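Local coordinates for protein putative aspartyl-tRNA synthetase (Leishmania major, PDB 6OD8) that probably attaches L-aspartate to its cognate tRNA at the expense of ATP, as a class II aminoacyl-tRNA synthetase, at residues K69-R81 and V85-T97. Numbering follows the deposited sequence.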
loop_
_atom_site.group_PDB
_atom_site.type_symbol
_atom_site.label_atom_id
_atom_site.label_comp_id
_atom_site.label_asym_id
_atom_site.label_seq_id
_atom_site.Cartn_x
_atom_site.Cartn_y
_atom_site.Cartn_z
ATOM N N LYS A 69 7.296 -16.890 -26.260
ATOM C CA LYS A 69 7.993 -18.047 -25.687
ATOM C C LYS A 69 8.803 -18.792 -26.751
ATOM O O LYS A 69 8.878 -20.024 -26.769
ATOM C CB LYS A 69 7.008 -18.988 -24.982
ATOM C CG LYS A 69 6.423 -18.370 -23.697
ATOM C CD LYS A 69 5.557 -19.363 -22.905
ATOM C CE LYS A 69 5.170 -18.746 -21.525
ATOM N NZ LYS A 69 4.373 -19.635 -20.611
ATOM N N SER A 70 9.406 -18.042 -27.662
ATOM C CA SER A 70 10.142 -18.706 -28.728
ATOM C C SER A 70 11.589 -18.991 -28.352
ATOM O O SER A 70 12.218 -19.845 -28.985
ATOM C CB SER A 70 10.089 -17.878 -30.013
ATOM O OG SER A 70 10.802 -16.671 -29.854
ATOM N N ARG A 71 12.121 -18.318 -27.329
ATOM C CA ARG A 71 13.484 -18.525 -26.858
ATOM C C ARG A 71 13.495 -18.488 -25.337
ATOM O O ARG A 71 12.642 -17.859 -24.712
ATOM C CB ARG A 71 14.451 -17.444 -27.389
ATOM C CG ARG A 71 14.229 -17.063 -28.848
ATOM C CD ARG A 71 15.359 -16.204 -29.377
ATOM N NE ARG A 71 16.581 -16.985 -29.547
ATOM C CZ ARG A 71 17.779 -16.463 -29.787
ATOM N NH1 ARG A 71 18.830 -17.262 -29.919
ATOM N NH2 ARG A 71 17.924 -15.146 -29.882
ATOM N N THR A 72 14.491 -19.131 -24.746
ATOM C CA THR A 72 14.669 -19.122 -23.297
ATOM C C THR A 72 15.734 -18.087 -22.952
ATOM O O THR A 72 16.912 -18.264 -23.286
ATOM C CB THR A 72 15.057 -20.506 -22.776
ATOM O OG1 THR A 72 14.006 -21.441 -23.048
ATOM C CG2 THR A 72 15.306 -20.456 -21.280
ATOM N N HIS A 73 15.317 -17.007 -22.290
ATOM C CA HIS A 73 16.214 -15.942 -21.874
ATOM C C HIS A 73 16.653 -16.192 -20.430
ATOM O O HIS A 73 15.818 -16.195 -19.521
ATOM C CB HIS A 73 15.489 -14.603 -22.038
ATOM C CG HIS A 73 14.598 -14.556 -23.248
ATOM N ND1 HIS A 73 14.965 -13.928 -24.418
ATOM C CD2 HIS A 73 13.371 -15.082 -23.477
ATOM C CE1 HIS A 73 14.001 -14.060 -25.312
ATOM N NE2 HIS A 73 13.026 -14.764 -24.768
ATOM N N ILE A 74 17.952 -16.407 -20.222
ATOM C CA ILE A 74 18.506 -16.671 -18.895
ATOM C C ILE A 74 18.867 -15.333 -18.251
ATOM O O ILE A 74 19.666 -14.583 -18.829
ATOM C CB ILE A 74 19.744 -17.576 -18.965
ATOM C CG1 ILE A 74 19.464 -18.862 -19.760
ATOM C CG2 ILE A 74 20.294 -17.864 -17.561
ATOM C CD1 ILE A 74 18.417 -19.749 -19.145
ATOM N N PRO A 75 18.342 -15.010 -17.069
ATOM C CA PRO A 75 18.775 -13.777 -16.395
ATOM C C PRO A 75 20.212 -13.881 -15.893
ATOM O O PRO A 75 20.701 -14.954 -15.539
ATOM C CB PRO A 75 17.783 -13.637 -15.234
ATOM C CG PRO A 75 17.238 -14.990 -15.023
ATOM C CD PRO A 75 17.260 -15.697 -16.341
ATOM N N VAL A 76 20.893 -12.735 -15.867
ATOM C CA VAL A 76 22.276 -12.699 -15.410
ATOM C C VAL A 76 22.400 -13.291 -14.008
ATOM O O VAL A 76 23.417 -13.913 -13.679
ATOM C CB VAL A 76 22.812 -11.252 -15.467
ATOM C CG1 VAL A 76 24.263 -11.201 -15.024
ATOM C CG2 VAL A 76 22.670 -10.703 -16.874
ATOM N N SER A 77 21.353 -13.151 -13.185
ATOM C CA SER A 77 21.413 -13.615 -11.800
ATOM C C SER A 77 21.626 -15.120 -11.711
ATOM O O SER A 77 22.180 -15.609 -10.719
ATOM C CB SER A 77 20.136 -13.216 -11.057
ATOM O OG SER A 77 18.967 -13.651 -11.752
ATOM N N GLU A 78 21.218 -15.869 -12.743
ATOM C CA GLU A 78 21.251 -17.325 -12.722
ATOM C C GLU A 78 22.551 -17.920 -13.259
ATOM O O GLU A 78 22.704 -19.142 -13.230
ATOM C CB GLU A 78 20.065 -17.885 -13.526
ATOM C CG GLU A 78 18.691 -17.661 -12.895
ATOM C CD GLU A 78 17.535 -18.147 -13.780
ATOM O OE1 GLU A 78 17.792 -18.732 -14.859
ATOM O OE2 GLU A 78 16.362 -17.934 -13.399
ATOM N N LEU A 79 23.497 -17.097 -13.721
ATOM C CA LEU A 79 24.625 -17.590 -14.506
ATOM C C LEU A 79 25.624 -18.418 -13.712
ATOM O O LEU A 79 26.486 -19.065 -14.322
ATOM C CB LEU A 79 25.346 -16.411 -15.155
ATOM C CG LEU A 79 24.585 -15.818 -16.333
ATOM C CD1 LEU A 79 25.297 -14.578 -16.885
ATOM C CD2 LEU A 79 24.424 -16.894 -17.389
ATOM N N SER A 80 25.552 -18.413 -12.388
ATOM C CA SER A 80 26.469 -19.227 -11.612
ATOM C C SER A 80 25.887 -20.587 -11.240
ATOM O O SER A 80 26.600 -21.403 -10.645
ATOM C CB SER A 80 26.916 -18.464 -10.364
ATOM O OG SER A 80 27.928 -17.530 -10.713
ATOM N N ARG A 81 24.633 -20.852 -11.597
ATOM C CA ARG A 81 24.059 -22.180 -11.437
ATOM C C ARG A 81 24.975 -23.220 -12.082
ATOM O O ARG A 81 25.383 -23.046 -13.240
ATOM C CB ARG A 81 22.665 -22.241 -12.069
ATOM C CG ARG A 81 21.536 -21.668 -11.206
ATOM C CD ARG A 81 20.275 -21.389 -12.036
ATOM N NE ARG A 81 20.023 -22.425 -13.044
ATOM C CZ ARG A 81 19.029 -22.394 -13.932
ATOM N NH1 ARG A 81 18.176 -21.377 -13.946
ATOM N NH2 ARG A 81 18.887 -23.382 -14.810
ATOM N N VAL A 85 27.254 -24.411 -16.678
ATOM C CA VAL A 85 28.636 -24.481 -17.140
ATOM C C VAL A 85 28.699 -25.281 -18.435
ATOM O O VAL A 85 28.014 -26.305 -18.593
ATOM C CB VAL A 85 29.549 -25.104 -16.067
ATOM C CG1 VAL A 85 31.001 -25.120 -16.533
ATOM C CG2 VAL A 85 29.421 -24.368 -14.743
ATOM N N ASP A 86 29.525 -24.809 -19.370
ATOM C CA ASP A 86 29.711 -25.393 -20.698
ATOM C C ASP A 86 28.438 -25.371 -21.541
ATOM O O ASP A 86 28.376 -26.035 -22.584
ATOM C CB ASP A 86 30.254 -26.825 -20.609
ATOM C CG ASP A 86 31.499 -26.922 -19.752
ATOM O OD1 ASP A 86 32.195 -25.893 -19.604
ATOM O OD2 ASP A 86 31.779 -28.021 -19.225
ATOM N N LYS A 87 27.411 -24.643 -21.120
ATOM C CA LYS A 87 26.234 -24.468 -21.952
ATOM C C LYS A 87 26.318 -23.114 -22.646
ATOM O O LYS A 87 26.861 -22.153 -22.098
ATOM C CB LYS A 87 24.945 -24.565 -21.128
ATOM C CG LYS A 87 24.877 -25.764 -20.179
ATOM C CD LYS A 87 24.426 -27.023 -20.874
ATOM C CE LYS A 87 24.158 -28.150 -19.880
ATOM N NZ LYS A 87 25.400 -28.717 -19.277
ATOM N N THR A 88 25.798 -23.048 -23.871
ATOM C CA THR A 88 25.645 -21.781 -24.575
ATOM C C THR A 88 24.232 -21.279 -24.327
ATOM O O THR A 88 23.269 -21.999 -24.608
ATOM C CB THR A 88 25.901 -21.935 -26.074
ATOM O OG1 THR A 88 27.267 -22.292 -26.298
ATOM C CG2 THR A 88 25.610 -20.631 -26.778
ATOM N N VAL A 89 24.103 -20.057 -23.785
ATOM C CA VAL A 89 22.808 -19.537 -23.349
ATOM C C VAL A 89 22.558 -18.156 -23.945
ATOM O O VAL A 89 23.459 -17.490 -24.459
ATOM C CB VAL A 89 22.696 -19.465 -21.808
ATOM C CG1 VAL A 89 22.824 -20.851 -21.196
ATOM C CG2 VAL A 89 23.762 -18.548 -21.261
ATOM N N LEU A 90 21.307 -17.723 -23.843
ATOM C CA LEU A 90 20.859 -16.423 -24.332
ATOM C C LEU A 90 20.600 -15.524 -23.138
ATOM O O LEU A 90 19.756 -15.843 -22.299
ATOM C CB LEU A 90 19.586 -16.567 -25.166
ATOM C CG LEU A 90 18.949 -15.263 -25.641
ATOM C CD1 LEU A 90 19.859 -14.561 -26.640
ATOM C CD2 LEU A 90 17.590 -15.560 -26.246
ATOM N N ILE A 91 21.308 -14.404 -23.078
ATOM C CA ILE A 91 21.190 -13.461 -21.973
ATOM C C ILE A 91 20.873 -12.084 -22.541
ATOM O O ILE A 91 21.404 -11.691 -23.585
ATOM C CB ILE A 91 22.485 -13.421 -21.133
ATOM C CG1 ILE A 91 22.883 -14.834 -20.700
ATOM C CG2 ILE A 91 22.310 -12.533 -19.912
ATOM C CD1 ILE A 91 24.386 -15.057 -20.679
ATOM N N ARG A 92 20.006 -11.349 -21.843
ATOM C CA ARG A 92 19.772 -9.939 -22.127
ATOM C C ARG A 92 20.359 -9.121 -20.981
ATOM O O ARG A 92 20.024 -9.360 -19.817
ATOM C CB ARG A 92 18.276 -9.664 -22.288
ATOM C CG ARG A 92 17.962 -8.236 -22.664
ATOM C CD ARG A 92 16.513 -8.143 -23.103
ATOM N NE ARG A 92 16.296 -8.929 -24.327
ATOM C CZ ARG A 92 15.109 -9.120 -24.902
ATOM N NH1 ARG A 92 14.021 -8.580 -24.358
ATOM N NH2 ARG A 92 15.012 -9.854 -26.021
ATOM N N ALA A 93 21.244 -8.173 -21.298
ATOM C CA ALA A 93 21.957 -7.465 -20.247
ATOM C C ALA A 93 22.359 -6.072 -20.713
ATOM O O ALA A 93 22.381 -5.769 -21.911
ATOM C CB ALA A 93 23.214 -8.245 -19.813
ATOM N N ARG A 94 22.716 -5.249 -19.723
ATOM C CA ARG A 94 23.351 -3.951 -19.925
ATOM C C ARG A 94 24.837 -4.105 -20.201
ATOM O O ARG A 94 25.514 -4.920 -19.576
ATOM C CB ARG A 94 23.188 -3.079 -18.673
ATOM C CG ARG A 94 21.780 -2.625 -18.414
ATOM C CD ARG A 94 21.558 -1.223 -18.927
ATOM N NE ARG A 94 20.262 -0.707 -18.480
ATOM C CZ ARG A 94 19.585 0.246 -19.112
ATOM N NH1 ARG A 94 20.075 0.796 -20.212
ATOM N NH2 ARG A 94 18.425 0.667 -18.627
ATOM N N VAL A 95 25.350 -3.281 -21.105
ATOM C CA VAL A 95 26.788 -3.184 -21.346
ATOM C C VAL A 95 27.338 -2.174 -20.339
ATOM O O VAL A 95 27.149 -0.967 -20.490
ATOM C CB VAL A 95 27.086 -2.766 -22.785
ATOM C CG1 VAL A 95 28.584 -2.631 -23.006
ATOM C CG2 VAL A 95 26.467 -3.770 -23.790
ATOM N N SER A 96 28.013 -2.664 -19.296
ATOM C CA SER A 96 28.619 -1.745 -18.333
ATOM C C SER A 96 29.876 -1.110 -18.900
ATOM O O SER A 96 30.069 0.108 -18.803
ATOM C CB SER A 96 28.971 -2.467 -17.029
ATOM O OG SER A 96 27.827 -2.727 -16.249
ATOM N N THR A 97 30.777 -1.940 -19.420
ATOM C CA THR A 97 32.004 -1.498 -20.052
ATOM C C THR A 97 32.237 -2.367 -21.278
ATOM O O THR A 97 31.717 -3.486 -21.376
ATOM C CB THR A 97 33.218 -1.600 -19.120
ATOM O OG1 THR A 97 33.436 -2.979 -18.791
ATOM C CG2 THR A 97 33.002 -0.796 -17.838
HETATM O O HOH W 1 19.268 -19.652 -23.125
HETATM O O HOH W 2 19.326 -10.266 -17.322
#
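Leu90 slips its CD2 methyl between Arg71 and His73, two side chains of the loop that runs ahead of its own strand. The Arg71 chain crosses Leu90 at about a right angle and bends at chi3 (71°), which lays one face of the guanidinium over CD2, off toward the rim of the group, with CZ 3.7 Å from Leu90 CD2. His73 instead runs alongside Leu90, pointing the same way; its ND1 comes obliquely to 3.6 Å from Leu90 CD2 and is buried there without a polar partner in the model. The other ring nitrogen, NE2, bonds Glu322 of the second subunit, whose carboxylate also takes the backbone N of Arg71, so this end of the contact belongs to the dimer interface. Between the backbones one direct bond closes the gap: Ile74 N donates to Leu90 O at 2.8 Å. On either side of it a water links the two segments, one joining Thr72 O to Leu90 N, the other Val76 N to Arg92 O. Strand 88-100 belongs to the OB-fold domain, the anticodon-binding module in synthetases of this family, and hydrogen-bonds to strand 142-151 through Val89, Ile91 and Ala93; segment 69-81 lies across it. One residue back from Leu90 on the strand, Val89 meets Ile74 at about a right angle, its CB against Ile74 CG1. Leu79 and Ile91 meet tip to tip, CD2 of Leu79 3.8 Å from Ile91 CD1. The chi1 of Ile91, -53°, carries CG1 beside the backbone N and toward Leu79, and leaves CG2 facing Val76, whose CG2 lies 3.6 Å from Ile91 CG2 and also reaches Ala93 CB at 3.9 Å. Beyond these, Val76 touches Asp111 and Leu79 packs on Val116 of strand 114-121.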